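Local coordinates for protein receptor-type adenylate cyclase GRESAG 4.1 (Trypanosoma brucei, PDB 1FX2) that makes cyclic AMP and diphosphate from ATP with magnesium as cofactor, the part described being its class III adenylyl cyclase catalytic domain, at residues A[14-19]-A[64-69]; A[136-141]-A[176-181]; A[195-200]-A[213-218]. All coordinates share one frame; numbering follows the deposited sequence. Where two conformers were deposited one is given.

Contact 1. Residues A[14-19]-A[64-69]; sequences TLIFTD and FMIASK
The F17 ring has CA of M65 over one face, off centre toward the rim. Water 2 lies at the ring edge, in plane. The M65 side chain runs beside the ring and points the same way, with CG 3.4 Å from F17 CZ. M65 SD is 4.6 Å from the F17 ring centroid, an oblique Met-aromatic contact. CG of M65 stands anti to its backbone N (chi1 178°), and the chain is extended beyond it, which carries the sulfur along the ring. F234 meets F17 edge-to-face. The F64 ring leads away from strand 14-19 and meets H42 edge-to-face. T18 OG1 approaches F64 CB at 3.3 Å and takes a weak, long bond from F64 N.

The strands are antiparallel. T14 with S68, I16 with I66 and T18 with F64 are the hydrogen-bonded pairs. The I16 N to I66 O bond is 2.8 Å and nearly straight, at 167°. On the apolar F17 face, L15 CD2 packs on A67 CB at 3.7 Å, under helix 159-169. The other face mixes hydroxyls with apolar groups. There I16 CB meets I66 CB at 4.0 Å, and helix 71-87 lies over this side. Water 2 can donate to T18 O or F64 O.

Every touching residue is buried. Six backbone bonds join strands 13-20 and 63-68 of the catalytic-domain sheet, while L15, F17 and M65 bond to the neighbouring strands. This buried pairing places D19, a predicted magnesium ligand hydrogen-bonded through OD2 to S63, just beyond the T18-F64 pair.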
# COMPACT_ATOMS: atom_id res chain seq x y z
N THR A 14 12.64 -0.62 -13.14
CA THR A 14 11.61 -1.52 -12.58
C THR A 14 12.20 -2.93 -12.61
O THR A 14 12.72 -3.34 -13.67
CB THR A 14 10.33 -1.47 -13.32
OG1 THR A 14 9.79 -0.15 -13.19
CG2 THR A 14 9.30 -2.40 -12.70
N LEU A 15 12.31 -3.56 -11.43
CA LEU A 15 12.84 -4.94 -11.35
C LEU A 15 11.74 -5.91 -11.00
O LEU A 15 10.87 -5.62 -10.20
CB LEU A 15 13.92 -5.08 -10.30
CG LEU A 15 15.14 -4.17 -10.60
CD1 LEU A 15 16.10 -4.15 -9.40
CD2 LEU A 15 15.84 -4.65 -11.90
N ILE A 16 11.82 -7.06 -11.67
CA ILE A 16 10.84 -8.16 -11.44
C ILE A 16 11.68 -9.36 -11.05
O ILE A 16 12.67 -9.72 -11.68
CB ILE A 16 10.21 -8.58 -12.73
CG1 ILE A 16 9.54 -7.38 -13.46
CG2 ILE A 16 9.11 -9.59 -12.43
CD1 ILE A 16 9.09 -7.79 -14.89
N PHE A 17 11.33 -9.99 -9.92
CA PHE A 17 11.92 -11.26 -9.50
C PHE A 17 10.83 -12.29 -9.51
O PHE A 17 9.68 -12.02 -9.19
CB PHE A 17 12.51 -11.19 -8.05
CG PHE A 17 13.82 -10.48 -8.00
CD1 PHE A 17 13.87 -9.09 -7.98
CD2 PHE A 17 14.99 -11.20 -8.02
CE1 PHE A 17 15.10 -8.40 -7.98
CE2 PHE A 17 16.24 -10.49 -8.01
CZ PHE A 17 16.28 -9.07 -7.98
N THR A 18 11.19 -13.51 -9.93
CA THR A 18 10.24 -14.62 -10.00
C THR A 18 10.88 -15.85 -9.42
O THR A 18 12.11 -16.07 -9.49
CB THR A 18 9.77 -14.96 -11.43
OG1 THR A 18 10.82 -15.65 -12.13
CG2 THR A 18 9.33 -13.69 -12.24
N ASP A 19 10.01 -16.74 -8.90
CA ASP A 19 10.44 -18.08 -8.43
C ASP A 19 9.33 -19.03 -8.52
O ASP A 19 8.11 -18.66 -8.37
CB ASP A 19 10.84 -18.14 -6.91
CG ASP A 19 12.25 -17.71 -6.65
OD1 ASP A 19 12.53 -16.52 -6.35
OD2 ASP A 19 13.14 -18.56 -6.72
N PHE A 64 14.19 -15.91 -11.82
CA PHE A 64 14.52 -14.86 -12.83
C PHE A 64 14.67 -13.51 -12.13
O PHE A 64 13.95 -13.20 -11.16
CB PHE A 64 13.43 -14.69 -13.93
CG PHE A 64 13.59 -15.60 -15.08
CD1 PHE A 64 13.14 -16.90 -14.99
CD2 PHE A 64 14.15 -15.17 -16.27
CE1 PHE A 64 13.27 -17.73 -16.09
CE2 PHE A 64 14.28 -15.96 -17.35
CZ PHE A 64 13.83 -17.29 -17.29
N MET A 65 15.62 -12.72 -12.66
CA MET A 65 15.75 -11.27 -12.29
C MET A 65 15.63 -10.58 -13.64
O MET A 65 16.47 -10.77 -14.54
CB MET A 65 17.08 -10.97 -11.57
CG MET A 65 17.16 -9.45 -11.26
SD MET A 65 18.84 -9.20 -10.58
CE MET A 65 18.90 -7.39 -10.43
N ILE A 66 14.63 -9.72 -13.76
CA ILE A 66 14.31 -9.04 -15.06
C ILE A 66 14.24 -7.51 -14.81
O ILE A 66 13.71 -7.09 -13.77
CB ILE A 66 12.92 -9.52 -15.57
CG1 ILE A 66 12.96 -11.04 -15.87
CG2 ILE A 66 12.53 -8.75 -16.90
CD1 ILE A 66 11.59 -11.66 -15.95
N ALA A 67 14.84 -6.72 -15.72
CA ALA A 67 14.78 -5.25 -15.57
C ALA A 67 13.97 -4.66 -16.71
O ALA A 67 13.91 -5.19 -17.80
CB ALA A 67 16.22 -4.65 -15.59
N SER A 68 13.33 -3.54 -16.44
CA SER A 68 12.52 -2.90 -17.51
C SER A 68 12.68 -1.36 -17.40
O SER A 68 12.70 -0.82 -16.31
CB SER A 68 11.04 -3.17 -17.26
OG SER A 68 10.26 -2.53 -18.25
N LYS A 69 12.84 -0.72 -18.56
CA LYS A 69 12.84 0.78 -18.61
C LYS A 69 11.45 1.33 -18.39
O LYS A 69 11.29 2.48 -18.06
CB LYS A 69 13.32 1.21 -20.00
CG LYS A 69 14.71 0.91 -20.25
CD LYS A 69 15.02 1.35 -21.72
CE LYS A 69 16.40 0.97 -22.09
NZ LYS A 69 16.74 1.51 -23.46
O HOH W 1 10.98 1.59 -14.80
O HOH W 2 14.12 -14.42 -8.40

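Contact 2. Residues A[136-141]-A[176-181]; sequences VGIHTG and VLMTHA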
# COMPACT_ATOMS: atom_id res chain seq x y z
N VAL A 136 5.84 -13.65 -7.83
CA VAL A 136 6.49 -12.53 -8.52
C VAL A 136 6.47 -11.29 -7.63
O VAL A 136 5.41 -11.01 -6.97
CB VAL A 136 5.67 -12.19 -9.81
CG1 VAL A 136 6.34 -11.06 -10.62
CG2 VAL A 136 5.56 -13.45 -10.73
N GLY A 137 7.60 -10.58 -7.64
CA GLY A 137 7.62 -9.27 -6.92
C GLY A 137 8.13 -8.21 -7.90
O GLY A 137 9.08 -8.48 -8.69
N ILE A 138 7.59 -7.00 -7.76
CA ILE A 138 7.94 -5.91 -8.65
C ILE A 138 8.18 -4.64 -7.84
O ILE A 138 7.41 -4.37 -6.89
CB ILE A 138 6.78 -5.56 -9.64
CG1 ILE A 138 6.39 -6.80 -10.45
CG2 ILE A 138 7.24 -4.43 -10.62
CD1 ILE A 138 5.16 -6.55 -11.31
N HIS A 139 9.33 -3.99 -8.09
CA HIS A 139 9.55 -2.70 -7.38
C HIS A 139 10.23 -1.80 -8.40
O HIS A 139 10.90 -2.24 -9.33
CB HIS A 139 10.50 -2.94 -6.16
CG HIS A 139 10.95 -1.69 -5.49
ND1 HIS A 139 10.08 -0.71 -5.00
CD2 HIS A 139 12.21 -1.25 -5.27
CE1 HIS A 139 10.82 0.27 -4.49
NE2 HIS A 139 12.10 -0.03 -4.63
N THR A 140 10.12 -0.48 -8.18
CA THR A 140 10.71 0.52 -9.10
C THR A 140 11.51 1.48 -8.26
O THR A 140 11.02 1.92 -7.23
CB THR A 140 9.63 1.33 -9.80
OG1 THR A 140 8.85 0.42 -10.60
CG2 THR A 140 10.30 2.41 -10.69
N GLY A 141 12.75 1.73 -8.68
CA GLY A 141 13.57 2.72 -7.92
C GLY A 141 14.89 2.95 -8.62
O GLY A 141 15.26 2.29 -9.54
N VAL A 176 1.23 -11.95 -7.59
CA VAL A 176 2.16 -10.90 -8.03
C VAL A 176 2.00 -9.73 -7.08
O VAL A 176 0.88 -9.20 -6.88
CB VAL A 176 1.80 -10.39 -9.47
CG1 VAL A 176 2.76 -9.22 -9.87
CG2 VAL A 176 1.95 -11.60 -10.49
N LEU A 177 3.10 -9.37 -6.38
CA LEU A 177 3.09 -8.20 -5.50
C LEU A 177 3.90 -7.09 -6.10
O LEU A 177 4.96 -7.32 -6.73
CB LEU A 177 3.78 -8.57 -4.17
CG LEU A 177 3.02 -9.67 -3.39
CD1 LEU A 177 3.79 -9.95 -2.04
CD2 LEU A 177 1.54 -9.35 -3.10
N MET A 178 3.41 -5.87 -5.92
CA MET A 178 4.12 -4.68 -6.37
C MET A 178 4.25 -3.76 -5.16
O MET A 178 3.28 -3.61 -4.37
CB MET A 178 3.30 -3.92 -7.44
CG MET A 178 2.86 -4.67 -8.74
SD MET A 178 1.57 -3.66 -9.64
CE MET A 178 2.12 -2.35 -9.14
N THR A 179 5.38 -3.09 -5.02
CA THR A 179 5.45 -2.10 -3.93
C THR A 179 4.63 -0.88 -4.35
O THR A 179 4.32 -0.67 -5.53
CB THR A 179 6.92 -1.61 -3.74
OG1 THR A 179 7.35 -1.09 -5.03
CG2 THR A 179 7.82 -2.82 -3.36
N HIS A 180 4.34 -0.04 -3.39
CA HIS A 180 3.67 1.20 -3.75
C HIS A 180 4.51 2.00 -4.70
O HIS A 180 3.97 2.70 -5.53
CB HIS A 180 3.36 1.99 -2.46
CG HIS A 180 2.58 3.25 -2.71
ND1 HIS A 180 3.12 4.51 -2.78
CD2 HIS A 180 1.25 3.38 -2.97
CE1 HIS A 180 2.16 5.38 -3.07
NE2 HIS A 180 1.02 4.71 -3.18
N ALA A 181 5.84 1.99 -4.58
CA ALA A 181 6.68 2.71 -5.49
C ALA A 181 6.47 2.34 -6.90
O ALA A 181 6.32 3.16 -7.79
CB ALA A 181 8.17 2.58 -5.08
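V136 overlaps V176 side by side, both pointing the same way, with V136 CB 3.8 Å from V176 CG2. I138 slants across to the same valine and brings CD1 to 3.9 Å from V176 CG1. Helix 71-87 covers this face through A78 and Q82.

H139 lies on the other side of the strand, against M163 and A164 of helix 159-169. Its ND1 is 2.8 Å from T179 OG1, in the ring plane at the edge. This hydrogen bond is nearly straight, at 170°, and either atom could be the donor. H139 CG sits anti to the backbone N (chi1 172°), which brings the ND1 edge of the ring to the T179 hydroxyl. T179 is an N-cap: its OG1 also takes the N-H of A182, so one buried hydroxyl ties the histidine to the helix start. A181 CB touches H139 CE1 at 3.6 Å.

The backbones run parallel. L177 N bonds to V136 O at 2.9 Å, I138 N to L177 O, and T179 N to I138 O at 3.0 Å. Helix 159-169 lies between the two strands in sequence, with a small hairpin before it. This is a beta-alpha-beta crossover, here extending the ferredoxin-like core of class III cyclases.

Contact 3. Residues A[195-200]-A[213-218]; sequences DVTALG and MYQLNT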
# COMPACT_ATOMS: atom_id res chain seq x y z
N ASP A 195 -5.89 -3.96 -12.12
CA ASP A 195 -6.71 -4.26 -11.01
C ASP A 195 -5.80 -4.66 -9.84
O ASP A 195 -5.12 -5.68 -9.97
CB ASP A 195 -7.55 -5.49 -11.48
CG ASP A 195 -8.58 -5.99 -10.47
OD1 ASP A 195 -8.54 -5.76 -9.23
OD2 ASP A 195 -9.42 -6.81 -10.95
N VAL A 196 -5.68 -3.81 -8.83
CA VAL A 196 -4.88 -4.13 -7.62
C VAL A 196 -5.71 -4.22 -6.34
O VAL A 196 -6.79 -3.59 -6.21
CB VAL A 196 -3.69 -3.17 -7.40
CG1 VAL A 196 -2.74 -3.16 -8.62
CG2 VAL A 196 -4.18 -1.76 -7.02
N THR A 197 -5.20 -4.96 -5.37
CA THR A 197 -5.80 -5.05 -4.04
C THR A 197 -4.73 -4.64 -3.05
O THR A 197 -3.59 -5.17 -3.07
CB THR A 197 -6.21 -6.44 -3.75
OG1 THR A 197 -7.24 -6.80 -4.69
CG2 THR A 197 -6.73 -6.54 -2.27
N ALA A 198 -5.00 -3.60 -2.24
CA ALA A 198 -4.04 -3.21 -1.22
C ALA A 198 -3.89 -4.26 -0.15
O ALA A 198 -4.88 -4.76 0.38
CB ALA A 198 -4.50 -1.87 -0.51
N LEU A 199 -2.65 -4.54 0.23
CA LEU A 199 -2.41 -5.48 1.27
C LEU A 199 -1.83 -4.74 2.51
O LEU A 199 -1.43 -5.43 3.45
CB LEU A 199 -1.48 -6.63 0.77
CG LEU A 199 -2.01 -7.50 -0.41
CD1 LEU A 199 -1.03 -8.62 -0.77
CD2 LEU A 199 -3.34 -8.13 -0.20
N GLY A 200 -1.82 -3.42 2.55
CA GLY A 200 -1.32 -2.67 3.74
C GLY A 200 0.18 -2.37 3.74
O GLY A 200 0.73 -1.93 2.72
N MET A 213 2.35 -2.96 0.22
CA MET A 213 2.26 -3.93 -0.87
C MET A 213 0.94 -3.89 -1.56
O MET A 213 -0.11 -3.67 -0.91
CB MET A 213 2.41 -5.35 -0.35
CG MET A 213 3.67 -5.67 0.23
SD MET A 213 4.90 -5.50 -1.05
CE MET A 213 6.27 -5.87 0.09
N TYR A 214 0.95 -4.11 -2.88
CA TYR A 214 -0.23 -4.19 -3.65
C TYR A 214 -0.22 -5.51 -4.40
O TYR A 214 0.78 -5.85 -5.04
CB TYR A 214 -0.29 -3.01 -4.65
CG TYR A 214 -0.60 -1.72 -3.96
CD1 TYR A 214 0.40 -1.05 -3.25
CD2 TYR A 214 -1.91 -1.29 -3.85
CE1 TYR A 214 0.06 0.01 -2.41
CE2 TYR A 214 -2.24 -0.20 -3.03
CZ TYR A 214 -1.22 0.39 -2.33
OH TYR A 214 -1.58 1.48 -1.52
N GLN A 215 -1.34 -6.19 -4.38
CA GLN A 215 -1.49 -7.44 -5.13
C GLN A 215 -2.02 -7.08 -6.48
O GLN A 215 -3.10 -6.47 -6.60
CB GLN A 215 -2.46 -8.32 -4.34
CG GLN A 215 -2.93 -9.56 -5.14
CD GLN A 215 -3.89 -10.36 -4.33
OE1 GLN A 215 -5.14 -10.40 -4.61
NE2 GLN A 215 -3.43 -10.87 -3.24
N LEU A 216 -1.30 -7.51 -7.52
CA LEU A 216 -1.82 -7.31 -8.90
C LEU A 216 -2.73 -8.44 -9.21
O LEU A 216 -2.27 -9.61 -9.28
CB LEU A 216 -0.60 -7.26 -9.89
CG LEU A 216 -1.01 -7.20 -11.38
CD1 LEU A 216 -1.47 -5.74 -11.64
CD2 LEU A 216 0.25 -7.39 -12.19
N ASN A 217 -3.98 -8.15 -9.57
CA ASN A 217 -4.91 -9.24 -9.81
C ASN A 217 -4.73 -9.56 -11.30
O ASN A 217 -4.91 -8.69 -12.15
CB ASN A 217 -6.31 -8.76 -9.43
CG ASN A 217 -6.43 -8.50 -7.92
OD1 ASN A 217 -6.87 -7.39 -7.43
ND2 ASN A 217 -5.98 -9.44 -7.17
N THR A 218 -4.40 -10.80 -11.60
CA THR A 218 -4.04 -11.28 -12.96
C THR A 218 -5.16 -12.25 -13.39
O THR A 218 -6.06 -11.90 -14.16
CB THR A 218 -2.60 -11.94 -13.01
OG1 THR A 218 -2.51 -13.09 -12.16
CG2 THR A 218 -1.56 -10.94 -12.47
O HOH W 3 -4.76 -6.40 -13.49
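M213 begins the pairing: its O accepts L199 N at 2.9 Å. Y214 comes next, its ring touching two side chains of strand 196-200. Its CE2 is 3.8 Å from A198 CB, and its CD2 is 3.9 Å from V196 CG2. L83 of the second subunit packs on the same tyrosine.

Q215 forms the antiparallel hydrogen-bonded pair with T197. Its N gives T197 O a bond of 2.8 Å, and T197 N returns one to Q215 O. L199 CD1 rests on Q215 CB. L216 turns to the Y214 face, where its CD1 loosely meets V196 CG1. N217 N bonds to D195 O at 2.7 Å. N217 OD1 accepts the T197 hydroxyl on a lone pair, OG1 to OD1 2.8 Å. N217 ND2 donates to Q215 OE1 at 2.9 Å, with OE1 close to the amide plane. Water 3 bridges N217 O and D195 N.

The strands form a beta hairpin, 196-202 with 211-216, and 196-202 is outermost in the sheet of this chain. As modelled, N217 OD1 also lies 2.9 Å from D195 OD1, with carboxylate and amide planes 76° apart. Two acceptors this close would be unfavourable, so the amide orientation or the carboxylate's charge state may differ from the model.

All three contacts belong to one seven-stranded mixed sheet. Contacts 1 and 2 have centres about 10 Å apart and meet where strands 13-20 and 134-141 are neighbours. L15 N lies 2.9 Å from H139 O, and T14 OG1 lies 2.8 Å from T140 OG1; both are probable hydrogen bonds. Contacts 2 and 3 are also about 10 Å apart by centres. M178 N to Y214 O, 2.8 Å, probably bonds strand 176-179 to the hairpin. Contacts 1 and 3 do not touch: their centres are about 18 Å apart. Contact 1 holds D19 of the predicted magnesium site. The V136 side chain of contact 2 is about 8 Å from that of D19. Contact 3 lies away from the site, at the sheet's far edge.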